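Local coordinates for putative periplasmic protein (Wolinella succinogenes, PDB 3KN3) that is a periplasmic binding protein-fold domain, related to LysR substrate-binding domains, that can hold glutathione and may serve tungstate uptake, at residues P92-K95 and Q96-G100; F107-I110 and E111-V115; E130-V133 and W134-L138; I159-A162 and E163-G167; T175-K178 and Y179-N182. All coordinates share one frame; numbering follows the deposited sequence.

Contact 1: residues P92-K95 and Q96-G100; sequences PSFK and QKFTG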
loop_
_atom_site.group_PDB
_atom_site.type_symbol
_atom_site.label_atom_id
_atom_site.label_comp_id
_atom_site.label_asym_id
_atom_site.label_seq_id
_atom_site.Cartn_x
_atom_site.Cartn_y
_atom_site.Cartn_z
ATOM N N PRO A 92 -21.262 -0.728 12.618
ATOM C CA PRO A 92 -21.242 -2.018 13.323
ATOM C C PRO A 92 -22.266 -3.031 12.803
ATOM O O PRO A 92 -21.979 -4.232 12.824
ATOM C CB PRO A 92 -21.540 -1.624 14.768
ATOM C CG PRO A 92 -21.015 -0.216 14.881
ATOM C CD PRO A 92 -21.322 0.415 13.547
ATOM N N SER A 93 -23.421 -2.565 12.331
ATOM C CA SER A 93 -24.391 -3.453 11.681
ATOM C C SER A 93 -23.707 -4.526 10.848
ATOM O O SER A 93 -24.011 -5.712 10.963
ATOM C CB SER A 93 -25.311 -2.667 10.750
ATOM O OG SER A 93 -25.866 -1.533 11.382
ATOM N N PHE A 94 -22.765 -4.100 10.019
ATOM C CA PHE A 94 -22.219 -4.954 8.974
ATOM C C PHE A 94 -21.294 -6.101 9.395
ATOM O O PHE A 94 -21.114 -7.048 8.625
ATOM C CB PHE A 94 -21.504 -4.104 7.922
ATOM C CG PHE A 94 -22.426 -3.295 7.072
ATOM C CD1 PHE A 94 -22.610 -1.942 7.320
ATOM C CD2 PHE A 94 -23.111 -3.885 6.026
ATOM C CE1 PHE A 94 -23.466 -1.184 6.532
ATOM C CE2 PHE A 94 -23.965 -3.147 5.234
ATOM C CZ PHE A 94 -24.146 -1.784 5.487
ATOM N N LYS A 95 -20.695 -6.031 10.582
ATOM C CA LYS A 95 -19.663 -7.019 10.916
ATOM C C LYS A 95 -20.183 -8.453 10.910
ATOM O O LYS A 95 -19.614 -9.316 10.230
ATOM C CB LYS A 95 -18.928 -6.693 12.217
ATOM C CG LYS A 95 -19.814 -6.379 13.388
ATOM C CD LYS A 95 -18.963 -6.189 14.638
ATOM C CE LYS A 95 -18.395 -4.781 14.748
ATOM N NZ LYS A 95 -17.468 -4.653 15.916
ATOM N N GLN A 96 -21.264 -8.701 11.645
ATOM C CA GLN A 96 -21.936 -9.998 11.608
ATOM C C GLN A 96 -22.221 -10.467 10.188
ATOM O O GLN A 96 -22.046 -11.636 9.867
ATOM C CB GLN A 96 -23.238 -9.960 12.411
ATOM C CG GLN A 96 -23.014 -10.014 13.893
ATOM C CD GLN A 96 -21.955 -11.031 14.255
ATOM O OE1 GLN A 96 -20.883 -10.675 14.743
ATOM N NE2 GLN A 96 -22.236 -12.303 13.986
ATOM N N LYS A 97 -22.636 -9.538 9.339
ATOM C CA LYS A 97 -23.025 -9.839 7.962
ATOM C C LYS A 97 -22.023 -10.676 7.147
ATOM O O LYS A 97 -22.430 -11.526 6.349
ATOM C CB LYS A 97 -23.319 -8.534 7.217
ATOM C CG LYS A 97 -24.087 -8.726 5.927
ATOM C CD LYS A 97 -24.348 -7.382 5.275
ATOM C CE LYS A 97 -25.472 -7.466 4.261
ATOM N NZ LYS A 97 -26.782 -7.762 4.898
ATOM N N PHE A 98 -20.728 -10.418 7.346
ATOM C CA PHE A 98 -19.672 -11.020 6.536
ATOM C C PHE A 98 -18.809 -12.028 7.287
ATOM O O PHE A 98 -17.852 -12.563 6.727
ATOM C CB PHE A 98 -18.768 -9.936 5.949
ATOM C CG PHE A 98 -19.487 -8.965 5.056
ATOM C CD1 PHE A 98 -19.400 -7.592 5.281
ATOM C CD2 PHE A 98 -20.259 -9.416 3.993
ATOM C CE1 PHE A 98 -20.067 -6.689 4.453
ATOM C CE2 PHE A 98 -20.930 -8.515 3.166
ATOM C CZ PHE A 98 -20.830 -7.152 3.394
ATOM N N THR A 99 -19.137 -12.307 8.544
ATOM C CA THR A 99 -18.274 -13.183 9.334
ATOM C C THR A 99 -17.996 -14.522 8.620
ATOM O O THR A 99 -18.905 -15.167 8.085
ATOM C CB THR A 99 -18.824 -13.428 10.749
ATOM O OG1 THR A 99 -20.116 -14.024 10.651
ATOM C CG2 THR A 99 -18.943 -12.116 11.510
ATOM N N GLY A 100 -16.724 -14.913 8.593
ATOM C CA GLY A 100 -16.333 -16.146 7.942
ATOM C C GLY A 100 -16.134 -16.019 6.442
ATOM O O GLY A 100 -15.638 -16.938 5.811
#
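F94 and K97 make the close-packed side of this short helical turn, their side chains running next to each other in the same direction. K97 CG lies opposite its backbone N (chi1 -164°), which brings the aliphatic CD to the ring edge of F94, 3.8 Å from CD2 and near the ring plane. One turn on, F98 CE1 reaches the same CD2 at 4.4 Å, obliquely. Both rings are turned inward on the fold: helix 93-98 follows strand 86-90 of the five-stranded sheet, and F94 and F98 rest on V192 and L168 of that sheet. K97 keeps its amine for E113, a salt bridge to the next helix. The other side is looser and mostly exposed, with K95 and Q96 there. K95 O takes a long bond from F98 N, 3.3 Å. T99 turns back at the helix end: its OG1 gives a hydrogen bond to Q96 O at 3.2 Å, T99 N reaches that oxygen from the same face, and CG2 lies 3.2 Å from K95 O.

Contact 2: residues F107-I110 and E111-V115; sequences FKLI and EKEQV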
loop_
_atom_site.group_PDB
_atom_site.type_symbol
_atom_site.label_atom_id
_atom_site.label_comp_id
_atom_site.label_asym_id
_atom_site.label_seq_id
_atom_site.Cartn_x
_atom_site.Cartn_y
_atom_site.Cartn_z
ATOM N N PHE A 107 -18.100 -9.246 -1.440
ATOM C CA PHE A 107 -18.410 -8.370 -2.560
ATOM C C PHE A 107 -19.598 -8.868 -3.391
ATOM O O PHE A 107 -20.466 -8.077 -3.761
ATOM C CB PHE A 107 -17.187 -8.113 -3.440
ATOM C CG PHE A 107 -16.267 -7.061 -2.899
ATOM C CD1 PHE A 107 -16.210 -6.809 -1.532
ATOM C CD2 PHE A 107 -15.432 -6.345 -3.746
ATOM C CE1 PHE A 107 -15.359 -5.862 -1.028
ATOM C CE2 PHE A 107 -14.554 -5.399 -3.247
ATOM C CZ PHE A 107 -14.529 -5.140 -1.888
ATOM N N LYS A 108 -19.641 -10.170 -3.668
ATOM C CA LYS A 108 -20.808 -10.777 -4.315
ATOM C C LYS A 108 -22.079 -10.468 -3.538
ATOM O O LYS A 108 -23.116 -10.173 -4.125
ATOM C CB LYS A 108 -20.637 -12.294 -4.432
ATOM C CG LYS A 108 -20.149 -12.754 -5.796
ATOM C CD LYS A 108 -19.111 -13.874 -5.703
ATOM C CE LYS A 108 -18.495 -14.177 -7.074
ATOM N NZ LYS A 108 -17.132 -14.798 -6.980
ATOM N N LEU A 109 -21.987 -10.547 -2.213
ATOM C CA LEU A 109 -23.126 -10.294 -1.354
ATOM C C LEU A 109 -23.542 -8.831 -1.439
ATOM O O LEU A 109 -24.721 -8.510 -1.493
ATOM C CB LEU A 109 -22.791 -10.650 0.097
ATOM C CG LEU A 109 -23.993 -10.585 1.050
ATOM C CD1 LEU A 109 -25.139 -11.429 0.497
ATOM C CD2 LEU A 109 -23.608 -11.033 2.465
ATOM N N ILE A 110 -22.550 -7.956 -1.423
ATOM C CA ILE A 110 -22.752 -6.529 -1.561
ATOM C C ILE A 110 -23.513 -6.232 -2.847
ATOM O O ILE A 110 -24.481 -5.477 -2.846
ATOM C CB ILE A 110 -21.399 -5.785 -1.549
ATOM C CG1 ILE A 110 -20.856 -5.709 -0.125
ATOM C CG2 ILE A 110 -21.536 -4.397 -2.112
ATOM C CD1 ILE A 110 -19.389 -5.329 -0.040
ATOM N N GLU A 111 -23.088 -6.852 -3.937
ATOM C CA GLU A 111 -23.788 -6.681 -5.196
ATOM C C GLU A 111 -25.217 -7.213 -5.130
ATOM O O GLU A 111 -26.173 -6.505 -5.456
ATOM C CB GLU A 111 -23.032 -7.367 -6.322
ATOM C CG GLU A 111 -23.594 -7.041 -7.675
ATOM C CD GLU A 111 -22.858 -7.743 -8.778
ATOM O OE1 GLU A 111 -22.512 -8.929 -8.580
ATOM O OE2 GLU A 111 -22.629 -7.116 -9.838
ATOM N N LYS A 112 -25.350 -8.466 -4.710
ATOM C CA LYS A 112 -26.655 -9.111 -4.584
ATOM C C LYS A 112 -27.639 -8.261 -3.773
ATOM O O LYS A 112 -28.736 -7.951 -4.236
ATOM C CB LYS A 112 -26.506 -10.522 -3.984
ATOM C CG LYS A 112 -27.820 -11.271 -3.744
ATOM C CD LYS A 112 -27.615 -12.794 -3.755
ATOM C CE LYS A 112 -27.858 -13.439 -2.388
ATOM N NZ LYS A 112 -29.299 -13.692 -2.101
ATOM N N GLU A 113 -27.244 -7.871 -2.569
ATOM C CA GLU A 113 -28.131 -7.085 -1.722
ATOM C C GLU A 113 -28.102 -5.601 -2.071
ATOM O O GLU A 113 -28.865 -4.813 -1.520
ATOM C CB GLU A 113 -27.799 -7.310 -0.247
ATOM C CG GLU A 113 -27.972 -8.755 0.181
ATOM C CD GLU A 113 -27.820 -8.935 1.668
ATOM O OE1 GLU A 113 -27.512 -7.937 2.347
ATOM O OE2 GLU A 113 -28.008 -10.066 2.160
ATOM N N GLN A 114 -27.226 -5.234 -3.003
ATOM C CA GLN A 114 -27.035 -3.832 -3.405
ATOM C C GLN A 114 -26.767 -2.908 -2.222
ATOM O O GLN A 114 -27.480 -1.932 -2.035
ATOM C CB GLN A 114 -28.256 -3.319 -4.184
ATOM C CG GLN A 114 -28.491 -4.009 -5.520
ATOM C CD GLN A 114 -29.555 -3.319 -6.358
ATOM O OE1 GLN A 114 -29.246 -2.650 -7.352
ATOM N NE2 GLN A 114 -30.816 -3.472 -5.959
ATOM N N VAL A 115 -25.767 -3.219 -1.403
ATOM C CA VAL A 115 -25.408 -2.318 -0.312
ATOM C C VAL A 115 -24.506 -1.189 -0.826
ATOM O O VAL A 115 -23.741 -1.356 -1.779
ATOM C CB VAL A 115 -24.722 -3.039 0.868
ATOM C CG1 VAL A 115 -25.462 -4.325 1.199
ATOM C CG2 VAL A 115 -23.306 -3.337 0.525
#
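I110 and V115 meet where helix 103-113 ends in a Schellman motif, with Q114 at positive phi as the first residue to leave the helix. The backbone bonds come first. E111 N, K112 N and E113 N each give to the carbonyl four residues back; the last, E113 N to L109 O, is 2.8 Å and nearly straight at 175°. The motif then adds two bonds of its own, V115 N to I110 O at 3.0 Å, in the carbonyl plane and on a lone pair, and Q114 N to E111 O at 3.0 Å. The turn brings V115 back against I110.

Among charged groups, E111 stretches out fully to K140, and K108 gives its amine to A137 O on helix 125-138.

The remaining contacts are side-chain packing. E113 lies alongside L109, its OE2 3.6 Å from the methyl CD1 of L109, while the other carboxylate oxygen goes to K97. The apolar side chains face the core. F107 meets the W134 ring, and I110 packs on F98, W147 and L168. V115 also touches L168, and its side chain crosses that of I110 at about a right angle. V115 CG2 faces both branches of I110, 3.5 Å from CG1 and 3.3 Å from CG2.

Contact 3: residues E130-V133 and W134-L138; sequences EREV and WKEAL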
loop_
_atom_site.group_PDB
_atom_site.type_symbol
_atom_site.label_atom_id
_atom_site.label_comp_id
_atom_site.label_asym_id
_atom_site.label_seq_id
_atom_site.Cartn_x
_atom_site.Cartn_y
_atom_site.Cartn_z
ATOM N N GLU A 130 -8.594 -0.980 -5.069
ATOM C CA GLU A 130 -10.002 -1.311 -4.877
ATOM C C GLU A 130 -10.636 -1.794 -6.174
ATOM O O GLU A 130 -11.447 -2.705 -6.161
ATOM C CB GLU A 130 -10.767 -0.099 -4.325
ATOM C CG GLU A 130 -12.272 -0.267 -4.286
ATOM C CD GLU A 130 -12.970 0.634 -5.276
ATOM O OE1 GLU A 130 -12.514 1.784 -5.423
ATOM O OE2 GLU A 130 -13.966 0.197 -5.898
ATOM N N ARG A 131 -10.261 -1.177 -7.291
ATOM C CA ARG A 131 -10.696 -1.646 -8.601
ATOM C C ARG A 131 -10.191 -3.057 -8.861
ATOM O O ARG A 131 -10.925 -3.901 -9.360
ATOM C CB ARG A 131 -10.239 -0.684 -9.703
ATOM C CG ARG A 131 -11.012 0.630 -9.690
ATOM C CD ARG A 131 -10.405 1.694 -10.594
ATOM N NE ARG A 131 -10.478 1.337 -12.006
ATOM C CZ ARG A 131 -11.598 1.359 -12.722
ATOM N NH1 ARG A 131 -11.572 1.017 -14.006
ATOM N NH2 ARG A 131 -12.744 1.714 -12.153
ATOM N N GLU A 132 -8.934 -3.319 -8.513
ATOM C CA GLU A 132 -8.380 -4.658 -8.665
ATOM C C GLU A 132 -9.178 -5.681 -7.856
ATOM O O GLU A 132 -9.455 -6.784 -8.327
ATOM C CB GLU A 132 -6.910 -4.683 -8.254
ATOM C CG GLU A 132 -5.957 -5.120 -9.363
ATOM C CD GLU A 132 -6.053 -6.613 -9.709
ATOM O OE1 GLU A 132 -4.986 -7.243 -9.893
ATOM O OE2 GLU A 132 -7.179 -7.158 -9.802
ATOM N N VAL A 133 -9.556 -5.317 -6.638
ATOM C CA VAL A 133 -10.311 -6.240 -5.803
ATOM C C VAL A 133 -11.679 -6.639 -6.400
ATOM O O VAL A 133 -12.046 -7.822 -6.339
ATOM C CB VAL A 133 -10.463 -5.696 -4.376
ATOM C CG1 VAL A 133 -11.281 -6.656 -3.520
ATOM C CG2 VAL A 133 -9.077 -5.441 -3.758
ATOM N N TRP A 134 -12.419 -5.666 -6.961
ATOM C CA TRP A 134 -13.717 -5.935 -7.608
ATOM C C TRP A 134 -13.540 -6.831 -8.824
ATOM O O TRP A 134 -14.331 -7.723 -9.075
ATOM C CB TRP A 134 -14.443 -4.637 -8.042
ATOM C CG TRP A 134 -15.091 -3.926 -6.910
ATOM C CD1 TRP A 134 -14.657 -2.786 -6.300
ATOM C CD2 TRP A 134 -16.280 -4.322 -6.215
ATOM N NE1 TRP A 134 -15.497 -2.451 -5.268
ATOM C CE2 TRP A 134 -16.504 -3.376 -5.197
ATOM C CE3 TRP A 134 -17.178 -5.380 -6.360
ATOM C CZ2 TRP A 134 -17.585 -3.459 -4.332
ATOM C CZ3 TRP A 134 -18.246 -5.461 -5.504
ATOM C CH2 TRP A 134 -18.443 -4.511 -4.500
ATOM N N LYS A 135 -12.496 -6.555 -9.587
ATOM C CA LYS A 135 -12.157 -7.349 -10.755
ATOM C C LYS A 135 -11.927 -8.815 -10.373
ATOM O O LYS A 135 -12.484 -9.715 -10.997
ATOM C CB LYS A 135 -10.906 -6.763 -11.406
ATOM C CG LYS A 135 -10.747 -7.055 -12.868
ATOM C CD LYS A 135 -10.129 -5.844 -13.547
ATOM C CE LYS A 135 -8.962 -5.275 -12.731
ATOM N NZ LYS A 135 -8.435 -3.998 -13.314
ATOM N N GLU A 136 -11.120 -9.042 -9.334
ATOM C CA GLU A 136 -10.868 -10.392 -8.833
ATOM C C GLU A 136 -12.144 -11.040 -8.304
ATOM O O GLU A 136 -12.345 -12.244 -8.448
ATOM C CB GLU A 136 -9.808 -10.388 -7.727
ATOM C CG GLU A 136 -8.396 -10.010 -8.170
ATOM C CD GLU A 136 -7.354 -10.187 -7.056
ATOM O OE1 GLU A 136 -7.457 -11.172 -6.285
ATOM O OE2 GLU A 136 -6.426 -9.345 -6.955
ATOM N N ALA A 137 -13.014 -10.236 -7.701
ATOM C CA ALA A 137 -14.182 -10.774 -7.022
ATOM C C ALA A 137 -15.349 -11.046 -7.961
ATOM O O ALA A 137 -16.013 -12.078 -7.847
ATOM C CB ALA A 137 -14.617 -9.836 -5.887
ATOM N N LEU A 138 -15.613 -10.121 -8.879
ATOM C CA LEU A 138 -16.766 -10.269 -9.763
ATOM C C LEU A 138 -16.360 -10.500 -11.206
ATOM O O LEU A 138 -17.198 -10.834 -12.036
ATOM C CB LEU A 138 -17.678 -9.032 -9.705
ATOM C CG LEU A 138 -18.252 -8.574 -8.369
ATOM C CD1 LEU A 138 -19.246 -7.448 -8.600
ATOM C CD2 LEU A 138 -18.905 -9.724 -7.635
#
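Helix 125-138 is the crossover of a beta-alpha-beta unit between strands 117-119 and 148-150, and within it E130 meets W134 one turn on. E130 OE2 lies at the edge of the indole, near its plane and 3.1 Å from CD1, while the carboxylate stands almost perpendicular to the ring, 87° between planes. With CG anti to the backbone N (chi1 171°) and a bend at chi2, the acid reaches forward along the helix to that edge. The same OE2 is hydrogen-bonded to Y148 OH, and OE1 to S119 OG, so both oxygens are tied to the flanking strands. Cut back to alanine, E130 would no longer reach S119 and Y148, whose hydroxyls would probably lose this partner, and a gap is likely to open at the indole edge. Backbone bonds such as W134 N to E130 O, 3.2 Å, complete the turn. On another side E132 and E136 bring OE2 atoms to 3.7 Å. K135 NZ, 4.9 Å from E132 OE2 and not in contact, may ease that repulsion, which could otherwise raise one acid's pKa, whereas the buried E130 carboxylate, held by two hydroxyls, ties this turn of the helix to both strands of the unit.

Contact 4: residues I159-A162 and E163-G167; sequences INIA and EEQKG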
loop_
_atom_site.group_PDB
_atom_site.type_symbol
_atom_site.label_atom_id
_atom_site.label_comp_id
_atom_site.label_asym_id
_atom_site.label_seq_id
_atom_site.Cartn_x
_atom_site.Cartn_y
_atom_site.Cartn_z
ATOM N N ILE A 159 -14.355 8.078 3.493
ATOM C CA ILE A 159 -14.824 7.371 4.680
ATOM C C ILE A 159 -16.033 8.101 5.279
ATOM O O ILE A 159 -17.019 7.488 5.689
ATOM C CB ILE A 159 -13.721 7.226 5.745
ATOM C CG1 ILE A 159 -12.564 6.378 5.211
ATOM C CG2 ILE A 159 -14.279 6.595 6.998
ATOM C CD1 ILE A 159 -11.513 6.064 6.234
ATOM N N ASN A 160 -15.965 9.420 5.322
ATOM C CA ASN A 160 -17.091 10.172 5.865
ATOM C C ASN A 160 -18.344 10.047 5.004
ATOM O O ASN A 160 -19.461 9.974 5.520
ATOM C CB ASN A 160 -16.718 11.635 6.106
ATOM C CG ASN A 160 -15.755 11.798 7.275
ATOM O OD1 ASN A 160 -15.911 11.150 8.321
ATOM N ND2 ASN A 160 -14.750 12.659 7.101
ATOM N N ILE A 161 -18.154 10.006 3.692
ATOM C CA ILE A 161 -19.278 9.801 2.804
ATOM C C ILE A 161 -19.891 8.430 3.049
ATOM O O ILE A 161 -21.114 8.321 3.132
ATOM C CB ILE A 161 -18.863 9.948 1.344
ATOM C CG1 ILE A 161 -18.593 11.421 1.015
ATOM C CG2 ILE A 161 -19.930 9.408 0.434
ATOM C CD1 ILE A 161 -17.790 11.604 -0.262
ATOM N N ALA A 162 -19.053 7.391 3.177
ATOM C CA ALA A 162 -19.568 6.042 3.425
ATOM C C ALA A 162 -20.375 6.016 4.714
ATOM O O ALA A 162 -21.432 5.396 4.789
ATOM C CB ALA A 162 -18.429 4.968 3.468
ATOM N N GLU A 163 -19.859 6.691 5.729
ATOM C CA GLU A 163 -20.535 6.759 7.013
ATOM C C GLU A 163 -21.861 7.514 6.848
ATOM O O GLU A 163 -22.899 7.094 7.361
ATOM C CB GLU A 163 -19.622 7.437 8.040
ATOM C CG GLU A 163 -20.044 7.284 9.489
ATOM C CD GLU A 163 -21.158 8.247 9.911
ATOM O OE1 GLU A 163 -21.144 9.428 9.484
ATOM O OE2 GLU A 163 -22.038 7.810 10.690
ATOM N N GLU A 164 -21.823 8.617 6.109
ATOM C CA GLU A 164 -23.014 9.437 5.900
ATOM C C GLU A 164 -24.127 8.638 5.242
ATOM O O GLU A 164 -25.280 8.730 5.649
ATOM C CB GLU A 164 -22.687 10.679 5.065
ATOM C CG GLU A 164 -22.351 11.905 5.905
ATOM C CD GLU A 164 -21.135 12.689 5.390
ATOM O OE1 GLU A 164 -21.120 13.100 4.203
ATOM O OE2 GLU A 164 -20.199 12.909 6.194
ATOM N N GLN A 165 -23.776 7.840 4.237
ATOM C CA GLN A 165 -24.782 7.087 3.494
ATOM C C GLN A 165 -24.940 5.671 3.967
ATOM O O GLN A 165 -25.480 4.838 3.258
ATOM C CB GLN A 165 -24.508 7.136 1.997
ATOM C CG GLN A 165 -24.648 8.544 1.480
ATOM C CD GLN A 165 -24.191 8.716 0.059
ATOM O OE1 GLN A 165 -23.466 9.653 -0.249
ATOM N NE2 GLN A 165 -24.609 7.814 -0.817
ATOM N N LYS A 166 -24.481 5.410 5.179
ATOM C CA LYS A 166 -24.786 4.153 5.854
ATOM C C LYS A 166 -24.310 2.952 5.029
ATOM O O LYS A 166 -24.950 1.901 5.011
ATOM C CB LYS A 166 -26.290 4.062 6.144
ATOM C CG LYS A 166 -26.911 5.387 6.583
ATOM C CD LYS A 166 -27.187 5.435 8.072
ATOM C CE LYS A 166 -28.278 4.433 8.459
ATOM N NZ LYS A 166 -28.602 4.450 9.919
ATOM N N GLY A 167 -23.174 3.131 4.359
ATOM C CA GLY A 167 -22.609 2.124 3.487
ATOM C C GLY A 167 -21.175 1.753 3.823
ATOM O O GLY A 167 -20.695 2.004 4.929
#
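I159 O, N160 O and I161 O accept from E163 N, E164 N and Q165 N in regular helical fashion, and a Schellman motif then ends the helix: K166, at positive phi, sends its N to E163 O at 3.2 Å, and G167 N reaches A162 O at 2.9 Å with an N-H...O angle of 167°. Among the side chains, E164 stays close to the backbone of the previous turn. It is turned away from the usual staggered positions (chi1 -93°), which with a bend at chi2 lays its carboxylate by N160, where OE2 comes within 3.1 Å of N160 O, two acceptors facing each other, and 3.7 Å from N160 CB. Such a pairing of a negative oxygen with a carbonyl would be unfavourable unless solvent or a cation screens it. I161 and Q165 run next to each other. A162 presents its small CB to the inside, 4.0 Å from G167 O, so the turn after the helix closes back on it. Helix 155-164 is wedged between sheet and helix: I161 and A162 rest on V118 of strand 117-119, A162 and I159 on strand 168-172, and I159, N160 and E163 all touch Y179 of helix 173-182.

Contact 5: residues T175-K178 and Y179-N182; sequences TFIK and YESN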
loop_
_atom_site.group_PDB
_atom_site.type_symbol
_atom_site.label_atom_id
_atom_site.label_comp_id
_atom_site.label_asym_id
_atom_site.label_seq_id
_atom_site.Cartn_x
_atom_site.Cartn_y
_atom_site.Cartn_z
ATOM N N THR A 175 -5.047 4.913 7.706
ATOM C CA THR A 175 -6.008 6.007 7.702
ATOM C C THR A 175 -7.165 5.700 8.631
ATOM O O THR A 175 -7.685 6.595 9.293
ATOM C CB THR A 175 -6.576 6.270 6.311
ATOM O OG1 THR A 175 -5.512 6.291 5.353
ATOM C CG2 THR A 175 -7.321 7.596 6.289
ATOM N N PHE A 176 -7.572 4.436 8.685
ATOM C CA PHE A 176 -8.688 4.077 9.550
ATOM C C PHE A 176 -8.323 4.317 11.001
ATOM O O PHE A 176 -9.155 4.760 11.796
ATOM C CB PHE A 176 -9.140 2.626 9.355
ATOM C CG PHE A 176 -10.299 2.238 10.236
ATOM C CD1 PHE A 176 -11.525 2.873 10.102
ATOM C CD2 PHE A 176 -10.161 1.251 11.198
ATOM C CE1 PHE A 176 -12.593 2.535 10.911
ATOM C CE2 PHE A 176 -11.227 0.898 12.006
ATOM C CZ PHE A 176 -12.446 1.546 11.865
ATOM N N ILE A 177 -7.074 4.027 11.346
ATOM C CA ILE A 177 -6.582 4.333 12.682
ATOM C C ILE A 177 -6.699 5.823 12.990
ATOM O O ILE A 177 -7.189 6.209 14.052
ATOM C CB ILE A 177 -5.140 3.888 12.853
ATOM C CG1 ILE A 177 -5.118 2.420 13.277
ATOM C CG2 ILE A 177 -4.464 4.755 13.900
ATOM C CD1 ILE A 177 -4.034 1.601 12.615
ATOM N N LYS A 178 -6.252 6.651 12.051
ATOM C CA LYS A 178 -6.409 8.094 12.156
ATOM C C LYS A 178 -7.883 8.453 12.302
ATOM O O LYS A 178 -8.263 9.127 13.253
ATOM C CB LYS A 178 -5.786 8.796 10.948
ATOM C CG LYS A 178 -4.323 8.422 10.724
ATOM C CD LYS A 178 -3.741 9.089 9.481
ATOM C CE LYS A 178 -2.356 8.528 9.140
ATOM N NZ LYS A 178 -1.778 9.111 7.888
ATOM N N TYR A 179 -8.715 7.988 11.375
ATOM C CA TYR A 179 -10.153 8.215 11.486
ATOM C C TYR A 179 -10.658 7.848 12.887
ATOM O O TYR A 179 -11.520 8.529 13.440
ATOM C CB TYR A 179 -10.938 7.442 10.407
ATOM C CG TYR A 179 -12.457 7.621 10.483
ATOM C CD1 TYR A 179 -13.088 8.681 9.834
ATOM C CD2 TYR A 179 -13.258 6.732 11.206
ATOM C CE1 TYR A 179 -14.473 8.852 9.902
ATOM C CE2 TYR A 179 -14.649 6.898 11.281
ATOM C CZ TYR A 179 -15.249 7.956 10.622
ATOM O OH TYR A 179 -16.622 8.140 10.686
ATOM N N GLU A 180 -10.111 6.780 13.459
ATOM C CA GLU A 180 -10.583 6.281 14.748
ATOM C C GLU A 180 -10.215 7.207 15.906
ATOM O O GLU A 180 -10.994 7.384 16.847
ATOM C CB GLU A 180 -10.031 4.882 15.018
ATOM C CG GLU A 180 -10.982 3.746 14.680
ATOM C CD GLU A 180 -10.432 2.383 15.085
ATOM O OE1 GLU A 180 -9.193 2.207 15.077
ATOM O OE2 GLU A 180 -11.241 1.487 15.411
ATOM N N SER A 181 -9.017 7.779 15.840
ATOM C CA SER A 181 -8.562 8.692 16.873
ATOM C C SER A 181 -9.452 9.928 16.894
ATOM O O SER A 181 -9.596 10.577 17.924
ATOM C CB SER A 181 -7.108 9.083 16.637
ATOM O OG SER A 181 -6.939 9.631 15.346
ATOM N N ASN A 182 -10.056 10.240 15.753
ATOM C CA ASN A 182 -10.999 11.351 15.661
ATOM C C ASN A 182 -12.291 11.066 16.399
ATOM O O ASN A 182 -12.752 11.872 17.195
ATOM C CB ASN A 182 -11.333 11.653 14.203
ATOM C CG ASN A 182 -10.108 11.934 13.375
ATOM O OD1 ASN A 182 -9.099 12.408 13.898
ATOM N ND2 ASN A 182 -10.181 11.642 12.075
#
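One face of the F176 ring carries the side chain of E180: CG stands over it in a CH-pi contact, 4.1 Å from the ring centroid and offset toward the rim. Beyond CG the carboxylate continues across the ring at 31° to its plane, with OE2 3.5 Å from CE2. Y179 CD2 comes obliquely to F176 CE1 at 4.3 Å. With CG opposite the backbone N (chi1 -180°), F176 is carried forward along the helix to lie against E180. With a serine here the ring is gone, and E180 CG would probably lose its CH-pi partner, with a gap beside M189. Y179, meanwhile, sends its ring toward helix 155-164 and stacks with H183.

Along helix 173-182, Y179 N gives a nearly straight bond to T175 O at 2.7 Å. T175 OG1 itself is bonded to D172 just before the helix. At the last turn K178 O takes two donors: N182 N at 3.3 Å, and S181 OG, which lies in the carbonyl plane on a lone pair, at a doubtfully short 2.5 Å. One carbonyl near the helix end is thus shared by a backbone N-H and a side-chain hydroxyl.

How the contacts relate
All five contacts lie in one lobe of the binding protein, the one built on the five-stranded sheet, and they follow each other in series from contact 1 to contact 5. Each lies along one helix, three of them running past its C-terminal end. Helices 93-98 and 103-113 are consecutive, their contacts about 13 Å apart between centres and joined by F98 packing on L109. Contact 2 in turn touches contact 3, also about 13 Å away between centres, where F107 packs on V133. Contact 4 meets contact 5 through Y179, about 15 Å between centres, and contact 1 through F94 beside K166. Contacts 3 and 5, about 25 Å between centres, do not touch, yet both come near R120 and T126, residues seen to bind glutathione, though none is bound to this chain in the model.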